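Local coordinates for protein pyrrolysyl-tRNA synthetase (Desulfitobacterium hafniense, PDB 3DSQ) that probably charges its tRNA with pyrrolysine at the expense of ATP, as a homodimeric class II aminoacyl-tRNA synthetase, at residues R21-N26 and T267-S272; R59-L64 and S278-V283. One frame throughout, in Å; residues are numbered along the deposited sequence.

Contact 1 of 2, residues R21-N26 and T267-S272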
ATOM      1  N   ARG B  21     -24.965 -10.334  -9.595  1.00 24.35           N
ATOM      2  CA  ARG B  21     -25.121  -8.923  -9.910  1.00 27.39           C
ATOM      3  C   ARG B  21     -25.678  -8.168  -8.691  1.00 26.66           C
ATOM      4  O   ARG B  21     -25.160  -7.125  -8.296  1.00 27.76           O
ATOM      5  CB  ARG B  21     -26.055  -8.775 -11.123  1.00 26.08           C
ATOM      6  CG  ARG B  21     -26.342  -7.338 -11.557  1.00 29.53           C
ATOM      7  CD  ARG B  21     -25.076  -6.519 -11.707  1.00 30.14           C
ATOM      8  NE  ARG B  21     -25.326  -5.228 -12.343  1.00 32.80           N
ATOM      9  CZ  ARG B  21     -24.403  -4.288 -12.525  1.00 31.30           C
ATOM     10  NH1 ARG B  21     -23.156  -4.486 -12.117  1.00 33.19           N
ATOM     11  NH2 ARG B  21     -24.726  -3.155 -13.129  1.00 31.38           N
ATOM     12  N   LEU B  22     -26.722  -8.716  -8.089  1.00 26.87           N
ATOM     13  CA  LEU B  22     -27.332  -8.103  -6.922  1.00 27.96           C
ATOM     14  C   LEU B  22     -26.332  -8.034  -5.775  1.00 28.78           C
ATOM     15  O   LEU B  22     -26.362  -7.098  -4.967  1.00 25.09           O
ATOM     16  CB  LEU B  22     -28.576  -8.892  -6.503  1.00 28.09           C
ATOM     17  CG  LEU B  22     -29.708  -8.891  -7.543  1.00 30.63           C
ATOM     18  CD1 LEU B  22     -30.872  -9.712  -7.022  1.00 31.78           C
ATOM     19  CD2 LEU B  22     -30.162  -7.455  -7.849  1.00 33.23           C
ATOM     20  N   LYS B  23     -25.436  -9.018  -5.708  1.00 28.02           N
ATOM     21  CA  LYS B  23     -24.432  -9.032  -4.648  1.00 28.31           C
ATOM     22  C   LYS B  23     -23.396  -7.941  -4.873  1.00 26.72           C
ATOM     23  O   LYS B  23     -23.002  -7.259  -3.933  1.00 28.25           O
ATOM     24  CB  LYS B  23     -23.736 -10.395  -4.561  1.00 30.87           C
ATOM     25  CG  LYS B  23     -24.024 -11.150  -3.274  1.00 33.31           C
ATOM     26  CD  LYS B  23     -22.945 -12.192  -2.968  1.00 35.07           C
ATOM     27  CE  LYS B  23     -23.237 -12.913  -1.656  1.00 36.76           C
ATOM     28  NZ  LYS B  23     -22.146 -13.868  -1.281  1.00 41.15           N
ATOM     29  N   GLU B  24     -22.956  -7.774  -6.117  1.00 26.69           N
ATOM     30  CA  GLU B  24     -21.972  -6.744  -6.446  1.00 27.25           C
ATOM     31  C   GLU B  24     -22.535  -5.360  -6.132  1.00 27.45           C
ATOM     32  O   GLU B  24     -21.782  -4.421  -5.839  1.00 24.64           O
ATOM     33  CB  GLU B  24     -21.633  -6.745  -7.931  1.00 29.02           C
ATOM     34  CG  GLU B  24     -21.225  -8.070  -8.532  1.00 33.31           C
ATOM     35  CD  GLU B  24     -20.863  -7.909  -9.994  1.00 32.77           C
ATOM     36  OE1 GLU B  24     -21.583  -7.179 -10.709  1.00 32.09           O
ATOM     37  OE2 GLU B  24     -19.865  -8.513 -10.427  1.00 38.10           O
ATOM     38  N   LEU B  25     -23.853  -5.238  -6.257  1.00 25.98           N
ATOM     39  CA  LEU B  25     -24.545  -3.984  -5.998  1.00 28.40           C
ATOM     40  C   LEU B  25     -24.948  -3.880  -4.533  1.00 28.55           C
ATOM     41  O   LEU B  25     -25.707  -2.991  -4.150  1.00 29.80           O
ATOM     42  CB  LEU B  25     -25.786  -3.880  -6.888  1.00 26.76           C
ATOM     43  CG  LEU B  25     -25.486  -3.906  -8.383  1.00 26.58           C
ATOM     44  CD1 LEU B  25     -26.770  -3.882  -9.215  1.00 25.80           C
ATOM     45  CD2 LEU B  25     -24.607  -2.722  -8.704  1.00 25.53           C
ATOM     46  N   ASN B  26     -24.438  -4.798  -3.720  1.00 28.78           N
ATOM     47  CA  ASN B  26     -24.728  -4.821  -2.294  1.00 30.56           C
ATOM     48  C   ASN B  26     -26.205  -4.890  -1.922  1.00 30.75           C
ATOM     49  O   ASN B  26     -26.677  -4.146  -1.055  1.00 29.14           O
ATOM     50  CB  ASN B  26     -24.071  -3.617  -1.597  1.00 33.21           C
ATOM     51  CG  ASN B  26     -22.555  -3.735  -1.548  1.00 35.46           C
ATOM     52  OD1 ASN B  26     -22.012  -4.805  -1.251  1.00 35.49           O
ATOM     53  ND2 ASN B  26     -21.863  -2.640  -1.833  1.00 35.50           N
ATOM     54  N   THR B 267     -21.592  -4.857   3.651  1.00 32.83           N
ATOM     55  CA  THR B 267     -21.645  -5.039   2.208  1.00 31.84           C
ATOM     56  C   THR B 267     -21.599  -6.530   1.878  1.00 31.88           C
ATOM     57  O   THR B 267     -21.345  -7.345   2.754  1.00 32.34           O
ATOM     58  CB  THR B 267     -20.494  -4.303   1.507  1.00 30.64           C
ATOM     59  OG1 THR B 267     -19.255  -4.619   2.148  1.00 28.85           O
ATOM     60  CG2 THR B 267     -20.725  -2.793   1.555  1.00 31.66           C
ATOM     61  N   GLN B 268     -21.840  -6.889   0.621  1.00 32.10           N
ATOM     62  CA  GLN B 268     -21.868  -8.302   0.235  1.00 34.06           C
ATOM     63  C   GLN B 268     -20.543  -8.940  -0.164  1.00 33.68           C
ATOM     64  O   GLN B 268     -20.221 -10.033   0.295  1.00 33.81           O
ATOM     65  CB  GLN B 268     -22.881  -8.516  -0.890  1.00 33.52           C
ATOM     66  CG  GLN B 268     -24.328  -8.412  -0.453  1.00 34.42           C
ATOM     67  CD  GLN B 268     -24.716  -9.507   0.519  1.00 37.46           C
ATOM     68  OE1 GLN B 268     -24.251 -10.645   0.417  1.00 37.26           O
ATOM     69  NE2 GLN B 268     -25.589  -9.176   1.458  1.00 39.43           N
ATOM     70  N   HIS B 269     -19.788  -8.275  -1.030  1.00 34.50           N
ATOM     71  CA  HIS B 269     -18.503  -8.806  -1.466  1.00 33.77           C
ATOM     72  C   HIS B 269     -17.354  -8.127  -0.728  1.00 32.98           C
ATOM     73  O   HIS B 269     -17.335  -6.900  -0.572  1.00 30.60           O
ATOM     74  CB  HIS B 269     -18.312  -8.603  -2.973  1.00 36.48           C
ATOM     75  CG  HIS B 269     -19.102  -9.546  -3.829  1.00 40.31           C
ATOM     76  ND1 HIS B 269     -19.285 -10.875  -3.505  1.00 40.98           N
ATOM     77  CD2 HIS B 269     -19.679  -9.373  -5.043  1.00 40.02           C
ATOM     78  CE1 HIS B 269     -19.938 -11.478  -4.483  1.00 39.96           C
ATOM     79  NE2 HIS B 269     -20.187 -10.589  -5.428  1.00 40.01           N
ATOM     80  N   VAL B 270     -16.384  -8.916  -0.279  1.00 30.78           N
ATOM     81  CA  VAL B 270     -15.246  -8.336   0.423  1.00 28.76           C
ATOM     82  C   VAL B 270     -14.424  -7.528  -0.591  1.00 28.30           C
ATOM     83  O   VAL B 270     -13.622  -6.662  -0.218  1.00 25.74           O
ATOM     84  CB  VAL B 270     -14.365  -9.433   1.080  1.00 29.74           C
ATOM     85  CG1 VAL B 270     -13.618 -10.223   0.007  1.00 24.68           C
ATOM     86  CG2 VAL B 270     -13.397  -8.798   2.084  1.00 26.45           C
ATOM     87  N   GLN B 271     -14.636  -7.817  -1.874  1.00 26.37           N
ATOM     88  CA  GLN B 271     -13.936  -7.117  -2.953  1.00 25.98           C
ATOM     89  C   GLN B 271     -14.415  -5.673  -3.082  1.00 25.22           C
ATOM     90  O   GLN B 271     -13.682  -4.807  -3.552  1.00 23.23           O
ATOM     91  CB  GLN B 271     -14.177  -7.798  -4.308  1.00 29.36           C
ATOM     92  CG  GLN B 271     -13.435  -9.113  -4.569  1.00 32.96           C
ATOM     93  CD  GLN B 271     -13.987 -10.291  -3.777  1.00 35.38           C
ATOM     94  OE1 GLN B 271     -15.135 -10.276  -3.318  1.00 35.71           O
ATOM     95  NE2 GLN B 271     -13.169 -11.333  -3.631  1.00 36.86           N
ATOM     96  N   SER B 272     -15.657  -5.420  -2.685  1.00 24.66           N
ATOM     97  CA  SER B 272     -16.229  -4.082  -2.794  1.00 25.00           C
ATOM     98  C   SER B 272     -15.329  -2.928  -2.311  1.00 21.62           C
ATOM     99  O   SER B 272     -15.358  -1.834  -2.870  1.00 22.17           O
ATOM    100  CB  SER B 272     -17.582  -4.056  -2.075  1.00 24.36           C
ATOM    101  OG  SER B 272     -17.740  -2.866  -1.339  1.00 30.12           O
TER
HETATM  102  O   HOH W   1     -20.451  -6.180  -2.704  1.00 28.74           O

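Contact 2 of 2, residues R59-L64 and S278-V283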
ATOM      1  N   ARG B  59     -25.092   7.568  -6.212  1.00 33.96           N
ATOM      2  CA  ARG B  59     -25.169   8.606  -5.182  1.00 36.52           C
ATOM      3  C   ARG B  59     -23.974   8.484  -4.249  1.00 36.14           C
ATOM      4  O   ARG B  59     -23.348   9.481  -3.888  1.00 33.99           O
ATOM      5  CB  ARG B  59     -26.460   8.482  -4.355  1.00 39.34           C
ATOM      6  CG  ARG B  59     -27.732   8.819  -5.113  1.00 45.00           C
ATOM      7  CD  ARG B  59     -28.963   8.840  -4.202  1.00 49.28           C
ATOM      8  NE  ARG B  59     -30.180   9.116  -4.966  1.00 54.58           N
ATOM      9  CZ  ARG B  59     -31.399   9.220  -4.442  1.00 56.72           C
ATOM     10  NH1 ARG B  59     -31.586   9.073  -3.137  1.00 57.65           N
ATOM     11  NH2 ARG B  59     -32.437   9.475  -5.226  1.00 58.96           N
ATOM     12  N   HIS B  60     -23.667   7.252  -3.854  1.00 36.46           N
ATOM     13  CA  HIS B  60     -22.540   7.013  -2.967  1.00 35.92           C
ATOM     14  C   HIS B  60     -21.265   7.565  -3.593  1.00 35.68           C
ATOM     15  O   HIS B  60     -20.467   8.227  -2.919  1.00 35.67           O
ATOM     16  CB  HIS B  60     -22.381   5.518  -2.701  1.00 34.83           C
ATOM     17  CG  HIS B  60     -21.411   5.206  -1.606  1.00 36.90           C
ATOM     18  ND1 HIS B  60     -21.632   5.568  -0.294  1.00 36.43           N
ATOM     19  CD2 HIS B  60     -20.199   4.598  -1.631  1.00 36.00           C
ATOM     20  CE1 HIS B  60     -20.596   5.201   0.441  1.00 37.90           C
ATOM     21  NE2 HIS B  60     -19.713   4.610  -0.345  1.00 37.10           N
ATOM     22  N   LEU B  61     -21.079   7.309  -4.886  1.00 33.83           N
ATOM     23  CA  LEU B  61     -19.894   7.793  -5.581  1.00 33.75           C
ATOM     24  C   LEU B  61     -19.804   9.313  -5.625  1.00 34.87           C
ATOM     25  O   LEU B  61     -18.706   9.868  -5.630  1.00 33.78           O
ATOM     26  CB  LEU B  61     -19.829   7.218  -7.003  1.00 30.94           C
ATOM     27  CG  LEU B  61     -19.352   5.761  -7.026  1.00 31.26           C
ATOM     28  CD1 LEU B  61     -19.330   5.204  -8.444  1.00 32.70           C
ATOM     29  CD2 LEU B  61     -17.960   5.701  -6.413  1.00 28.50           C
ATOM     30  N   GLU B  62     -20.954   9.984  -5.659  1.00 36.40           N
ATOM     31  CA  GLU B  62     -20.976  11.441  -5.690  1.00 39.11           C
ATOM     32  C   GLU B  62     -20.322  11.975  -4.431  1.00 38.61           C
ATOM     33  O   GLU B  62     -19.561  12.940  -4.459  1.00 39.06           O
ATOM     34  CB  GLU B  62     -22.416  11.948  -5.783  1.00 42.48           C
ATOM     35  CG  GLU B  62     -22.982  11.874  -7.175  1.00 44.91           C
ATOM     36  CD  GLU B  62     -22.145  12.659  -8.160  1.00 50.11           C
ATOM     37  OE1 GLU B  62     -21.983  13.887  -7.960  1.00 53.33           O
ATOM     38  OE2 GLU B  62     -21.646  12.053  -9.133  1.00 51.83           O
ATOM     39  N   GLN B  63     -20.639  11.326  -3.324  1.00 39.55           N
ATOM     40  CA  GLN B  63     -20.100  11.667  -2.026  1.00 43.29           C
ATOM     41  C   GLN B  63     -18.568  11.585  -2.095  1.00 44.32           C
ATOM     42  O   GLN B  63     -17.847  12.432  -1.552  1.00 44.56           O
ATOM     43  CB  GLN B  63     -20.661  10.670  -1.013  1.00 45.91           C
ATOM     44  CG  GLN B  63     -20.159  10.794   0.406  1.00 51.19           C
ATOM     45  CD  GLN B  63     -20.687   9.669   1.277  1.00 54.06           C
ATOM     46  OE1 GLN B  63     -21.885   9.598   1.568  1.00 56.53           O
ATOM     47  NE2 GLN B  63     -19.796   8.772   1.685  1.00 55.97           N
ATOM     48  N   LEU B  64     -18.083  10.559  -2.785  1.00 43.23           N
ATOM     49  CA  LEU B  64     -16.655  10.337  -2.944  1.00 41.13           C
ATOM     50  C   LEU B  64     -15.990  11.430  -3.779  1.00 41.48           C
ATOM     51  O   LEU B  64     -14.919  11.915  -3.427  1.00 42.20           O
ATOM     52  CB  LEU B  64     -16.431   8.950  -3.575  1.00 39.56           C
ATOM     53  CG  LEU B  64     -15.059   8.479  -4.067  1.00 35.07           C
ATOM     54  CD1 LEU B  64     -14.769   9.130  -5.383  1.00 36.03           C
ATOM     55  CD2 LEU B  64     -13.976   8.788  -3.052  1.00 33.91           C
ATOM     56  N   SER B 278     -12.647  -2.973 -10.511  1.00 22.62           N
ATOM     57  CA  SER B 278     -14.082  -3.196 -10.745  1.00 23.84           C
ATOM     58  C   SER B 278     -15.000  -2.455  -9.766  1.00 24.81           C
ATOM     59  O   SER B 278     -16.167  -2.195 -10.064  1.00 21.30           O
ATOM     60  CB  SER B 278     -14.399  -4.693 -10.674  1.00 23.73           C
ATOM     61  OG  SER B 278     -13.821  -5.372 -11.773  1.00 29.30           O
ATOM     62  N   TYR B 279     -14.479  -2.147  -8.586  1.00 24.68           N
ATOM     63  CA  TYR B 279     -15.264  -1.429  -7.589  1.00 24.35           C
ATOM     64  C   TYR B 279     -14.486  -0.198  -7.181  1.00 25.21           C
ATOM     65  O   TYR B 279     -13.309  -0.063  -7.510  1.00 25.38           O
ATOM     66  CB  TYR B 279     -15.490  -2.267  -6.329  1.00 22.73           C
ATOM     67  CG  TYR B 279     -16.269  -3.550  -6.491  1.00 23.89           C
ATOM     68  CD1 TYR B 279     -15.662  -4.700  -7.005  1.00 22.77           C
ATOM     69  CD2 TYR B 279     -17.587  -3.642  -6.043  1.00 20.72           C
ATOM     70  CE1 TYR B 279     -16.341  -5.909  -7.057  1.00 23.32           C
ATOM     71  CE2 TYR B 279     -18.278  -4.843  -6.082  1.00 25.03           C
ATOM     72  CZ  TYR B 279     -17.644  -5.980  -6.586  1.00 27.34           C
ATOM     73  OH  TYR B 279     -18.291  -7.189  -6.546  1.00 28.05           O
ATOM     74  N   LEU B 280     -15.151   0.695  -6.454  1.00 24.68           N
ATOM     75  CA  LEU B 280     -14.513   1.902  -5.957  1.00 25.61           C
ATOM     76  C   LEU B 280     -15.342   2.342  -4.763  1.00 25.17           C
ATOM     77  O   LEU B 280     -16.542   2.559  -4.893  1.00 25.46           O
ATOM     78  CB  LEU B 280     -14.521   3.011  -7.011  1.00 26.82           C
ATOM     79  CG  LEU B 280     -13.458   4.121  -6.969  1.00 30.35           C
ATOM     80  CD1 LEU B 280     -14.076   5.395  -7.518  1.00 29.94           C
ATOM     81  CD2 LEU B 280     -12.928   4.359  -5.570  1.00 28.79           C
ATOM     82  N   ASP B 281     -14.701   2.437  -3.604  1.00 26.77           N
ATOM     83  CA  ASP B 281     -15.367   2.872  -2.377  1.00 28.43           C
ATOM     84  C   ASP B 281     -16.675   2.104  -2.127  1.00 29.38           C
ATOM     85  O   ASP B 281     -17.700   2.683  -1.750  1.00 28.41           O
ATOM     86  CB  ASP B 281     -15.609   4.385  -2.457  1.00 27.60           C
ATOM     87  CG  ASP B 281     -16.008   5.006  -1.114  1.00 30.22           C
ATOM     88  OD1 ASP B 281     -15.645   4.476  -0.047  1.00 29.79           O
ATOM     89  OD2 ASP B 281     -16.679   6.052  -1.136  1.00 29.23           O
ATOM     90  N   GLY B 282     -16.616   0.791  -2.342  1.00 28.02           N
ATOM     91  CA  GLY B 282     -17.763  -0.075  -2.131  1.00 23.62           C
ATOM     92  C   GLY B 282     -18.776  -0.136  -3.261  1.00 23.12           C
ATOM     93  O   GLY B 282     -19.754  -0.859  -3.150  1.00 24.25           O
ATOM     94  N   VAL B 283     -18.557   0.601  -4.346  1.00 23.04           N
ATOM     95  CA  VAL B 283     -19.509   0.615  -5.458  1.00 24.09           C
ATOM     96  C   VAL B 283     -18.994  -0.059  -6.739  1.00 23.87           C
ATOM     97  O   VAL B 283     -17.917   0.268  -7.215  1.00 23.15           O
ATOM     98  CB  VAL B 283     -19.913   2.074  -5.809  1.00 22.70           C
ATOM     99  CG1 VAL B 283     -20.990   2.076  -6.873  1.00 22.80           C
ATOM    100  CG2 VAL B 283     -20.395   2.804  -4.552  1.00 22.97           C
TER
HETATM  101  O   HOH W   2     -18.894   7.900  -0.920  1.00 30.27           O
HETATM  102  O   HOH W   3     -17.569   3.764   1.385  1.00 33.12           O

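Contact 1 of 2, residues R21-N26 and T267-S272
Asn26 reaches over to the 267-272 loop and takes the backbone N-H of Gln268 on its side-chain oxygen. Gln268 N lies 2.8 Å from Asn26 OD1, and the bond is nearly straight at 170°, although the donor sits 27° out of the carbonyl plane. The first torsion of Asn26 (chi1 -70°) keeps CG beside its own backbone N and lays the amide alongside Thr267, the two side chains pointing the same way. ND2 of Asn26 then rests 3.6 Å from Thr267 CG2. A water also donates to OD1, at a short distance, giving this oxygen a second donor; the same water donates to Lys23 O and accepts from His269 N, so of two successive loop N-H groups one is held directly and the next through water. That helix end is a Schellman motif: Asn26, with positive phi, is the C-prime residue closing helix 16-24, its N bonded to Lys23 O while Ala27 N returns to Leu22 O. Lys23 supplies the apolar half of the contact. Its chain, extended beyond CG, passes over one face of the His269 ring at about a right angle, with Lys23 CD 3.4 Å from His269 CE1 and Lys23 CB 3.7 Å from His269 NE2. Farther along, Lys23 CE comes within 3.2 Å of Gln268 OE1. Gln268, bent at chi2, crosses the lysine at about a right angle, and its CB packs 3.3 Å from Lys23 O; its NE2 makes a weak hydrogen bond to Ala27 O. Glu24 meets the same imidazole obliquely, CG to His269 CD2 at 4.0 Å. Beyond the loop, Gln167, a residue of the sodium site, hydrogen-bonds both Gln268 O and Val270 N.

Contact 2 of 2, residues R59-L64 and S278-V283
This is a buried helix-on-hairpin contact: one face of helix 39-68, near its C-terminal end, packs on a small beta turn close to the second subunit. Leu61 carries the apolar part, one methyl for each hairpin strand. Its CD2 is 4.0 Å from Leu280 CD1, while CD1 meets Val283 CG1 at 3.9 Å. With the leucine side chain cut back to an alanine, Leu280 and Val283 would probably lose the partner they share, and a gap would be likely to open between helix and hairpin. Leu145 of the second subunit packs on Leu61 too. One turn along, Leu64 CB touches Asp281 OD2 at 3.8 Å. His60, with CG anti to its backbone N (chi1 -169°), turns a ring edge to the hairpin, CD2 3.4 Å from Val283 CG2. Water fills in the polar side: one molecule lies over the centre of the imidazole, 3.4 Å above its plane, and donates to His60 O and Asp281 OD2; another links His60 NE2 with Asp281 OD1. The buried carboxylate also has partners beyond the two segments, OD1 taking the N-H of Ala72 and OD2 a salt bridge from Lys68. Asp281 and Gly282 both have positive phi, and Leu280 and Val283 bond N to O in both directions across them, as in a beta hairpin with a two-residue type I' turn.

In the fold
From the N terminus the chain runs through helix 16-24, whose end gives the first half of contact 1, and then through helix 39-68, which gives the first half of contact 2. The strands of the large mixed sheet of the class II core come later. After helix 257-265 the loop 267-272 returns to the end of helix 16-24, closing contact 1, and the hairpin at 278-283 then closes contact 2 on helix 39-68. The two closures therefore cross, their segments alternating along the chain. Their centres lie 12 Å apart and they touch, with Asn26 ND2 3.1 Å from Gly282 O. Together they join the C-terminal part of the chain to helices 16-24 and 39-68.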